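Local coordinates for protein nucleoporin NUP170 (Chaetomium thermophilum, PDB 5HAX) that is a scaffold nucleoporin of the nuclear pore complex, probably helping to build the inner ring around the central transport channel, at residues T73-I81 / T440-A448; A48-I58 / T478-R488. All coordinates share one frame; numbering follows the deposited sequence.

Interaction 1 (T73-I81 / T440-A448); sequences TKLGLFAEI and TIEIGLTTA
E442 reaches the backbone of 73-81 with its carboxylate. OE1 accepts the N-H of L77 at 3.0 Å in a bent bond (136° at the hydrogen), the donor standing above the carboxylate plane, and the same oxygen lies 3.5 Å from G76 CA. The chain of E442 is extended, with CG trans to the backbone N (chi1 -162°), and this length carries the carboxylate between strands that no direct backbone bond joins. Replacing E442 by an alanine would probably leave the L77 N-H without this acceptor and open a gap beside L77 CB. On one side of the glutamate, L75 and I441 cross at about a right angle and meet methyl to methyl, CD1 to CD1 at 3.5 Å. On the other, L77 CD1 lies 4.0 Å from G444 N, and A79 CB presses on the backbone at L445 O, 3.3 Å away. G444, without a side chain, lets A79 CB come that close. Where the strands end, T446 CA makes a C-H...O contact to A79 O at 3.5 Å, and a water joins E80 O to T446 O. A classic beta bulge positions the reaching side chains: I441 and E442 both stand opposite L477 of strand 473-478, and both head toward 73-81. Strands 73-78 and 440-445 run nearly parallel (14° apart), their axes no closer than 6.8 Å, and each is an edge strand of a separate four-stranded sheet. Such side-chain packing between the innermost strands of adjacent blades is typical of a beta-propeller.

Interaction 2 (A48-I58 / T478-R488); sequences APFHVVRHHNI and TNTGVHIVRRR
V53 and I484 fit most tightly: their CG2 methyls meet at 3.4 Å, where the strand register slips by one residue. The strands pair antiparallel, H51 with R486 and H56 with V482 as hydrogen-bonded pairs. The other V53 methyl, CG1, covers the centre of the R486 guanidinium, 3.7 Å from CZ, and also overlies the rim of the H51 ring. On the opposite face of that ring R488 CD sits 3.8 Å from the centroid, wedging the imidazole between valine and arginine. F50 offers one ring face to R487 CD, 4.1 Å from its centroid. R487 bends at chi2 (63°), and its NH1 reaches P49 O at 3.0 Å, while NH2 is salt-bridged to E462; the N-H of R488 grips the same P49 oxygen from the opposite face of the carbonyl plane. At the far end G481, having no side chain, lets H56 O come within 3.1 Å of its CA, and I58 CD1 rests 3.3 Å from N479 O. The like charges of R54 and R486, NH2 to NH2 at 4.0 Å, are probably eased by E473, salt-bridged to R486 and weakly paired with R54. Strand 50-57 is the outer strand closing the propeller's last blade, and 473-478 flanks 481-487 on its other side. F50 packs on strand 403-409, V52 and V485 on I432 of strand 427-433, while V482 and I484 face Y97 of the next blade.

From the N terminus, after two helices and the short strands 33-35 and 39-41, which join other sheets, the chain lays down strand 50-57, passes through helix 60-67 and enters the blade that begins with 73-78. After five further four- or five-stranded sheets it returns as 440-445, where interaction 1 closes a loop across the seam between the last blade and the first. Strand 473-478 follows, then 481-487, which pairs with 50-57 in interaction 2 and closes a larger loop enclosing the first; the two do not cross. One N-terminal strand thus completes the C-terminal blade, the "Velcro" closure of a seven-bladed propeller. The contacts touch where L75 and I441 pack against T478 and N479.

Interaction 1 (T73-I81 / T440-A448)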
loop_
_atom_site.group_PDB
_atom_site.type_symbol
_atom_site.label_atom_id
_atom_site.label_comp_id
_atom_site.label_asym_id
_atom_site.label_seq_id
_atom_site.Cartn_x
_atom_site.Cartn_y
_atom_site.Cartn_z
ATOM N N THR A 73 2.922 -11.137 -29.647
ATOM C CA THR A 73 1.828 -10.899 -28.715
ATOM C C THR A 73 2.401 -10.493 -27.362
ATOM O O THR A 73 3.577 -10.728 -27.070
ATOM C CB THR A 73 0.933 -12.135 -28.543
ATOM O OG1 THR A 73 1.691 -13.200 -27.955
ATOM C CG2 THR A 73 0.370 -12.587 -29.883
ATOM N N LYS A 74 1.552 -9.892 -26.528
ATOM C CA LYS A 74 1.985 -9.413 -25.220
ATOM C C LYS A 74 0.768 -9.171 -24.335
ATOM O O LYS A 74 -0.282 -8.747 -24.823
ATOM C CB LYS A 74 2.807 -8.126 -25.354
ATOM C CG LYS A 74 3.530 -7.715 -24.087
ATOM C CD LYS A 74 4.618 -6.693 -24.379
ATOM C CE LYS A 74 5.349 -6.270 -23.112
ATOM N NZ LYS A 74 5.882 -7.431 -22.342
ATOM N N LEU A 75 0.927 -9.443 -23.036
ATOM C CA LEU A 75 -0.099 -9.210 -22.026
ATOM C C LEU A 75 0.419 -8.238 -20.973
ATOM O O LEU A 75 1.629 -8.134 -20.746
ATOM C CB LEU A 75 -0.518 -10.517 -21.337
ATOM C CG LEU A 75 -1.258 -11.554 -22.180
ATOM C CD1 LEU A 75 -1.326 -12.892 -21.457
ATOM C CD2 LEU A 75 -2.652 -11.056 -22.504
ATOM N N GLY A 76 -0.508 -7.536 -20.318
ATOM C CA GLY A 76 -0.145 -6.593 -19.273
ATOM C C GLY A 76 -1.327 -6.253 -18.392
ATOM O O GLY A 76 -2.470 -6.627 -18.668
ATOM N N LEU A 77 -1.032 -5.512 -17.322
ATOM C CA LEU A 77 -1.990 -5.212 -16.264
ATOM C C LEU A 77 -2.150 -3.710 -16.075
ATOM O O LEU A 77 -1.167 -2.963 -16.097
ATOM C CB LEU A 77 -1.544 -5.821 -14.928
ATOM C CG LEU A 77 -2.348 -6.986 -14.353
ATOM C CD1 LEU A 77 -1.742 -7.422 -13.028
ATOM C CD2 LEU A 77 -3.813 -6.627 -14.170
ATOM N N PHE A 78 -3.396 -3.283 -15.879
ATOM C CA PHE A 78 -3.730 -1.958 -15.355
ATOM C C PHE A 78 -4.429 -2.151 -14.010
ATOM O O PHE A 78 -5.625 -1.881 -13.870
ATOM C CB PHE A 78 -4.622 -1.169 -16.340
ATOM C CG PHE A 78 -3.940 -0.797 -17.632
ATOM C CD1 PHE A 78 -2.562 -0.677 -17.710
ATOM C CD2 PHE A 78 -4.691 -0.555 -18.771
ATOM C CE1 PHE A 78 -1.948 -0.327 -18.900
ATOM C CE2 PHE A 78 -4.083 -0.208 -19.962
ATOM C CZ PHE A 78 -2.710 -0.095 -20.027
ATOM N N ALA A 79 -3.670 -2.618 -13.016
ATOM C CA ALA A 79 -4.254 -3.006 -11.736
ATOM C C ALA A 79 -4.911 -1.839 -11.007
ATOM O O ALA A 79 -5.791 -2.068 -10.169
ATOM C CB ALA A 79 -3.180 -3.630 -10.842
ATOM N N GLU A 80 -4.506 -0.601 -11.301
ATOM C CA GLU A 80 -5.063 0.552 -10.598
ATOM C C GLU A 80 -6.554 0.715 -10.867
ATOM O O GLU A 80 -7.278 1.266 -10.029
ATOM C CB GLU A 80 -4.316 1.822 -11.011
ATOM C CG GLU A 80 -4.700 3.067 -10.221
ATOM C CD GLU A 80 -4.227 4.346 -10.884
ATOM O OE1 GLU A 80 -3.143 4.332 -11.505
ATOM O OE2 GLU A 80 -4.948 5.364 -10.792
ATOM N N ILE A 81 -7.029 0.242 -12.020
ATOM C CA ILE A 81 -8.413 0.405 -12.444
ATOM C C ILE A 81 -9.080 -0.934 -12.735
ATOM O O ILE A 81 -10.194 -0.966 -13.257
ATOM C CB ILE A 81 -8.510 1.336 -13.669
ATOM C CG1 ILE A 81 -7.652 0.790 -14.816
ATOM C CG2 ILE A 81 -8.067 2.742 -13.294
ATOM C CD1 ILE A 81 -7.875 1.490 -16.138
ATOM N N THR A 440 3.634 -16.576 -14.706
ATOM C CA THR A 440 3.353 -15.240 -14.202
ATOM C C THR A 440 3.988 -14.192 -15.106
ATOM O O THR A 440 5.132 -14.337 -15.544
ATOM C CB THR A 440 3.872 -15.088 -12.772
ATOM O OG1 THR A 440 3.322 -16.126 -11.950
ATOM C CG2 THR A 440 3.486 -13.728 -12.194
ATOM N N ILE A 441 3.234 -13.134 -15.384
ATOM C CA ILE A 441 3.665 -12.055 -16.266
ATOM C C ILE A 441 3.889 -10.762 -15.490
ATOM O O ILE A 441 4.907 -10.093 -15.664
ATOM C CB ILE A 441 2.645 -11.844 -17.407
ATOM C CG1 ILE A 441 2.634 -13.071 -18.327
ATOM C CG2 ILE A 441 2.974 -10.583 -18.209
ATOM C CD1 ILE A 441 1.492 -13.090 -19.313
ATOM N N GLU A 442 2.944 -10.395 -14.630
ATOM C CA GLU A 442 2.997 -9.112 -13.947
ATOM C C GLU A 442 2.162 -9.195 -12.678
ATOM O O GLU A 442 1.207 -9.973 -12.599
ATOM C CB GLU A 442 2.489 -7.986 -14.857
ATOM C CG GLU A 442 2.902 -6.592 -14.423
ATOM C CD GLU A 442 2.321 -5.508 -15.314
ATOM O OE1 GLU A 442 1.794 -5.841 -16.398
ATOM O OE2 GLU A 442 2.390 -4.321 -14.929
ATOM N N ILE A 443 2.538 -8.389 -11.688
ATOM C CA ILE A 443 1.819 -8.293 -10.423
ATOM C C ILE A 443 1.670 -6.817 -10.085
ATOM O O ILE A 443 2.662 -6.080 -10.067
ATOM C CB ILE A 443 2.544 -9.045 -9.288
ATOM C CG1 ILE A 443 2.662 -10.533 -9.638
ATOM C CG2 ILE A 443 1.800 -8.866 -7.964
ATOM C CD1 ILE A 443 3.449 -11.356 -8.630
ATOM N N GLY A 444 0.440 -6.391 -9.823
ATOM C CA GLY A 444 0.162 -4.992 -9.550
ATOM C C GLY A 444 -0.805 -4.828 -8.397
ATOM O O GLY A 444 -1.630 -5.700 -8.117
ATOM N N LEU A 445 -0.689 -3.685 -7.728
ATOM C CA LEU A 445 -1.541 -3.358 -6.592
ATOM C C LEU A 445 -2.897 -2.866 -7.086
ATOM O O LEU A 445 -2.968 -2.015 -7.978
ATOM C CB LEU A 445 -0.862 -2.295 -5.726
ATOM C CG LEU A 445 -1.593 -1.802 -4.477
ATOM C CD1 LEU A 445 -1.658 -2.884 -3.412
ATOM C CD2 LEU A 445 -0.914 -0.554 -3.933
ATOM N N THR A 446 -3.974 -3.407 -6.508
ATOM C CA THR A 446 -5.333 -3.028 -6.884
ATOM C C THR A 446 -5.968 -2.039 -5.919
ATOM O O THR A 446 -6.927 -1.359 -6.300
ATOM C CB THR A 446 -6.237 -4.265 -6.968
ATOM O OG1 THR A 446 -6.471 -4.783 -5.653
ATOM C CG2 THR A 446 -5.609 -5.341 -7.838
ATOM N N THR A 447 -5.468 -1.954 -4.691
ATOM C CA THR A 447 -5.988 -1.047 -3.682
ATOM C C THR A 447 -5.082 0.178 -3.575
ATOM O O THR A 447 -4.062 0.293 -4.257
ATOM C CB THR A 447 -6.108 -1.771 -2.340
ATOM O OG1 THR A 447 -4.931 -2.557 -2.117
ATOM C CG2 THR A 447 -7.320 -2.686 -2.338
ATOM N N ALA A 448 -5.468 1.111 -2.708
ATOM C CA ALA A 448 -4.705 2.335 -2.550
ATOM C C ALA A 448 -3.351 2.039 -1.903
ATOM O O ALA A 448 -3.241 1.134 -1.070
ATOM C CB ALA A 448 -5.475 3.340 -1.699
HETATM O O HOH W 1 3.113 -6.705 -19.445
HETATM O O HOH W 2 -8.218 -1.609 -8.822
HETATM O O HOH W 3 -7.199 1.619 -7.099
#

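Interaction 2 (A48-I58 / T478-R488)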
loop_
_atom_site.group_PDB
_atom_site.type_symbol
_atom_site.label_atom_id
_atom_site.label_comp_id
_atom_site.label_asym_id
_atom_site.label_seq_id
_atom_site.Cartn_x
_atom_site.Cartn_y
_atom_site.Cartn_z
ATOM N N ALA A 48 -1.451 -17.878 7.507
ATOM C CA ALA A 48 -0.888 -17.456 6.235
ATOM C C ALA A 48 -0.935 -15.932 6.131
ATOM O O ALA A 48 -1.972 -15.329 6.432
ATOM C CB ALA A 48 -1.664 -18.086 5.079
ATOM N N PRO A 49 0.161 -15.273 5.733
ATOM C CA PRO A 49 0.126 -13.808 5.618
ATOM C C PRO A 49 -0.635 -13.314 4.400
ATOM O O PRO A 49 -1.091 -12.163 4.400
ATOM C CB PRO A 49 1.613 -13.431 5.536
ATOM C CG PRO A 49 2.252 -14.619 4.899
ATOM C CD PRO A 49 1.482 -15.822 5.383
ATOM N N PHE A 50 -0.779 -14.145 3.372
ATOM C CA PHE A 50 -1.520 -13.817 2.164
ATOM C C PHE A 50 -2.320 -15.046 1.756
ATOM O O PHE A 50 -2.022 -16.164 2.181
ATOM C CB PHE A 50 -0.590 -13.407 1.012
ATOM C CG PHE A 50 0.312 -12.244 1.328
ATOM C CD1 PHE A 50 0.002 -10.972 0.879
ATOM C CD2 PHE A 50 1.480 -12.427 2.053
ATOM C CE1 PHE A 50 0.833 -9.902 1.156
ATOM C CE2 PHE A 50 2.313 -11.359 2.336
ATOM C CZ PHE A 50 1.989 -10.097 1.884
ATOM N N HIS A 51 -3.339 -14.841 0.924
ATOM C CA HIS A 51 -4.036 -15.982 0.346
ATOM C C HIS A 51 -4.823 -15.542 -0.880
ATOM O O HIS A 51 -5.198 -14.372 -1.013
ATOM C CB HIS A 51 -4.955 -16.669 1.370
ATOM C CG HIS A 51 -6.131 -15.847 1.804
ATOM N ND1 HIS A 51 -6.068 -14.484 2.001
ATOM C CD2 HIS A 51 -7.402 -16.210 2.102
ATOM C CE1 HIS A 51 -7.251 -14.043 2.392
ATOM N NE2 HIS A 51 -8.078 -15.069 2.460
ATOM N N VAL A 52 -5.046 -16.497 -1.781
ATOM C CA VAL A 52 -5.789 -16.254 -3.012
ATOM C C VAL A 52 -7.276 -16.220 -2.688
ATOM O O VAL A 52 -7.799 -17.129 -2.034
ATOM C CB VAL A 52 -5.478 -17.339 -4.058
ATOM C CG1 VAL A 52 -6.233 -17.071 -5.353
ATOM C CG2 VAL A 52 -3.980 -17.422 -4.323
ATOM N N VAL A 53 -7.968 -15.182 -3.163
ATOM C CA VAL A 53 -9.388 -15.005 -2.861
ATOM C C VAL A 53 -10.263 -15.335 -4.069
ATOM O O VAL A 53 -11.394 -15.803 -3.907
ATOM C CB VAL A 53 -9.672 -13.578 -2.348
ATOM C CG1 VAL A 53 -9.091 -13.400 -0.949
ATOM C CG2 VAL A 53 -9.127 -12.527 -3.300
ATOM N N ARG A 54 -9.766 -15.099 -5.281
ATOM C CA ARG A 54 -10.524 -15.456 -6.479
ATOM C C ARG A 54 -9.609 -15.361 -7.694
ATOM O O ARG A 54 -8.478 -14.876 -7.608
ATOM C CB ARG A 54 -11.756 -14.562 -6.659
ATOM C CG ARG A 54 -11.424 -13.112 -6.928
ATOM C CD ARG A 54 -12.655 -12.222 -6.856
ATOM N NE ARG A 54 -12.285 -10.859 -6.485
ATOM C CZ ARG A 54 -12.454 -10.325 -5.278
ATOM N NH1 ARG A 54 -12.066 -9.077 -5.055
ATOM N NH2 ARG A 54 -13.014 -11.020 -4.295
ATOM N N HIS A 55 -10.119 -15.836 -8.834
ATOM C CA HIS A 55 -9.379 -15.838 -10.091
ATOM C C HIS A 55 -10.313 -15.450 -11.229
ATOM O O HIS A 55 -11.521 -15.696 -11.169
ATOM C CB HIS A 55 -8.750 -17.211 -10.370
ATOM C CG HIS A 55 -9.745 -18.268 -10.739
ATOM N ND1 HIS A 55 -10.425 -19.012 -9.801
ATOM C CD2 HIS A 55 -10.169 -18.706 -11.948
ATOM C CE1 HIS A 55 -11.228 -19.863 -10.414
ATOM N NE2 HIS A 55 -11.092 -19.699 -11.718
ATOM N N HIS A 56 -9.738 -14.847 -12.271
ATOM C CA HIS A 56 -10.488 -14.372 -13.433
ATOM C C HIS A 56 -9.804 -14.873 -14.697
ATOM O O HIS A 56 -8.691 -14.444 -15.016
ATOM C CB HIS A 56 -10.579 -12.844 -13.448
ATOM C CG HIS A 56 -11.161 -12.258 -12.201
ATOM N ND1 HIS A 56 -12.500 -12.355 -11.887
ATOM C CD2 HIS A 56 -10.590 -11.551 -11.197
ATOM C CE1 HIS A 56 -12.726 -11.742 -10.739
ATOM N NE2 HIS A 56 -11.584 -11.245 -10.300
ATOM N N ASN A 57 -10.474 -15.763 -15.424
ATOM C CA ASN A 57 -9.915 -16.303 -16.654
ATOM C C ASN A 57 -9.829 -15.232 -17.735
ATOM O O ASN A 57 -10.612 -14.278 -17.765
ATOM C CB ASN A 57 -10.761 -17.472 -17.159
ATOM C CG ASN A 57 -10.563 -18.731 -16.339
ATOM O OD1 ASN A 57 -9.572 -19.441 -16.504
ATOM N ND2 ASN A 57 -11.510 -19.018 -15.454
ATOM N N ILE A 58 -8.857 -15.394 -18.624
ATOM C CA ILE A 58 -8.773 -14.534 -19.810
ATOM C C ILE A 58 -9.972 -14.823 -20.710
ATOM O O ILE A 58 -10.307 -16.002 -20.923
ATOM C CB ILE A 58 -7.454 -14.776 -20.552
ATOM C CG1 ILE A 58 -6.275 -14.269 -19.715
ATOM C CG2 ILE A 58 -7.460 -14.078 -21.913
ATOM C CD1 ILE A 58 -4.913 -14.683 -20.246
ATOM N N THR A 478 -1.306 -13.951 -15.106
ATOM C CA THR A 478 -0.644 -15.073 -15.761
ATOM C C THR A 478 -1.129 -15.162 -17.204
ATOM O O THR A 478 -1.964 -14.373 -17.658
ATOM C CB THR A 478 -0.911 -16.390 -15.027
ATOM O OG1 THR A 478 -2.264 -16.806 -15.252
ATOM C CG2 THR A 478 -0.663 -16.244 -13.532
ATOM N N ASN A 479 -0.595 -16.141 -17.929
ATOM C CA ASN A 479 -1.004 -16.384 -19.305
ATOM C C ASN A 479 -2.370 -17.048 -19.405
ATOM O O ASN A 479 -2.858 -17.253 -20.522
ATOM C CB ASN A 479 0.042 -17.247 -20.019
ATOM C CG ASN A 479 0.261 -18.582 -19.336
ATOM O OD1 ASN A 479 0.134 -18.697 -18.117
ATOM N ND2 ASN A 479 0.593 -19.600 -20.121
ATOM N N THR A 480 -2.994 -17.384 -18.272
ATOM C CA THR A 480 -4.309 -18.007 -18.250
ATOM C C THR A 480 -5.368 -17.182 -17.532
ATOM O O THR A 480 -6.560 -17.433 -17.745
ATOM C CB THR A 480 -4.239 -19.389 -17.579
ATOM O OG1 THR A 480 -4.006 -19.233 -16.174
ATOM C CG2 THR A 480 -3.126 -20.230 -18.191
ATOM N N GLY A 481 -4.984 -16.220 -16.701
ATOM C CA GLY A 481 -5.963 -15.427 -15.989
ATOM C C GLY A 481 -5.301 -14.491 -14.996
ATOM O O GLY A 481 -4.077 -14.338 -14.971
ATOM N N VAL A 482 -6.150 -13.862 -14.185
ATOM C CA VAL A 482 -5.737 -12.918 -13.150
ATOM C C VAL A 482 -6.155 -13.499 -11.807
ATOM O O VAL A 482 -7.343 -13.765 -11.585
ATOM C CB VAL A 482 -6.367 -11.529 -13.359
ATOM C CG1 VAL A 482 -6.002 -10.587 -12.209
ATOM C CG2 VAL A 482 -5.940 -10.941 -14.695
ATOM N N HIS A 483 -5.186 -13.689 -10.916
ATOM C CA HIS A 483 -5.436 -14.173 -9.566
ATOM C C HIS A 483 -5.348 -13.013 -8.581
ATOM O O HIS A 483 -4.426 -12.195 -8.655
ATOM C CB HIS A 483 -4.427 -15.256 -9.177
ATOM C CG HIS A 483 -4.313 -16.366 -10.175
ATOM N ND1 HIS A 483 -4.965 -17.572 -10.028
ATOM C CD2 HIS A 483 -3.617 -16.456 -11.335
ATOM C CE1 HIS A 483 -4.678 -18.354 -11.053
ATOM N NE2 HIS A 483 -3.862 -17.701 -11.861
ATOM N N ILE A 484 -6.307 -12.945 -7.660
ATOM C CA ILE A 484 -6.346 -11.898 -6.642
ATOM C C ILE A 484 -5.760 -12.465 -5.356
ATOM O O ILE A 484 -6.247 -13.473 -4.830
ATOM C CB ILE A 484 -7.775 -11.382 -6.411
ATOM C CG1 ILE A 484 -8.419 -10.942 -7.730
ATOM C CG2 ILE A 484 -7.754 -10.227 -5.416
ATOM C CD1 ILE A 484 -7.704 -9.796 -8.429
ATOM N N VAL A 485 -4.716 -11.814 -4.851
ATOM C CA VAL A 485 -4.072 -12.176 -3.593
ATOM C C VAL A 485 -4.333 -11.050 -2.605
ATOM O O VAL A 485 -4.172 -9.873 -2.948
ATOM C CB VAL A 485 -2.562 -12.404 -3.782
ATOM C CG1 VAL A 485 -1.910 -12.798 -2.459
ATOM C CG2 VAL A 485 -2.313 -13.465 -4.845
ATOM N N ARG A 486 -4.727 -11.408 -1.385
ATOM C CA ARG A 486 -5.110 -10.443 -0.359
ATOM C C ARG A 486 -4.210 -10.597 0.859
ATOM O O ARG A 486 -3.954 -11.717 1.311
ATOM C CB ARG A 486 -6.578 -10.624 0.041
ATOM C CG ARG A 486 -7.043 -9.698 1.162
ATOM C CD ARG A 486 -8.501 -9.952 1.516
ATOM N NE ARG A 486 -9.394 -9.653 0.399
ATOM C CZ ARG A 486 -10.599 -10.190 0.232
ATOM N NH1 ARG A 486 -11.070 -11.070 1.105
ATOM N NH2 ARG A 486 -11.334 -9.852 -0.818
ATOM N N ARG A 487 -3.738 -9.468 1.380
ATOM C CA ARG A 487 -3.010 -9.448 2.639
ATOM C C ARG A 487 -3.966 -9.697 3.798
ATOM O O ARG A 487 -5.065 -9.135 3.848
ATOM C CB ARG A 487 -2.309 -8.096 2.804
ATOM C CG ARG A 487 -1.691 -7.832 4.168
ATOM C CD ARG A 487 -0.586 -8.815 4.489
ATOM N NE ARG A 487 0.148 -8.421 5.689
ATOM C CZ ARG A 487 0.711 -9.270 6.544
ATOM N NH1 ARG A 487 0.629 -10.581 6.351
ATOM N NH2 ARG A 487 1.355 -8.804 7.604
ATOM N N ARG A 488 -3.546 -10.542 4.736
ATOM C CA ARG A 488 -4.344 -10.863 5.913
ATOM C C ARG A 488 -3.833 -10.088 7.119
ATOM O O ARG A 488 -2.623 -10.037 7.366
ATOM C CB ARG A 488 -4.318 -12.365 6.194
ATOM C CG ARG A 488 -5.158 -13.149 5.206
ATOM C CD ARG A 488 -5.016 -14.646 5.368
ATOM N NE ARG A 488 -5.907 -15.185 6.392
ATOM C CZ ARG A 488 -6.457 -16.395 6.347
ATOM N NH1 ARG A 488 -7.253 -16.795 7.331
ATOM N NH2 ARG A 488 -6.221 -17.208 5.324
HETATM O O HOH W 4 -11.938 -8.185 -2.619
#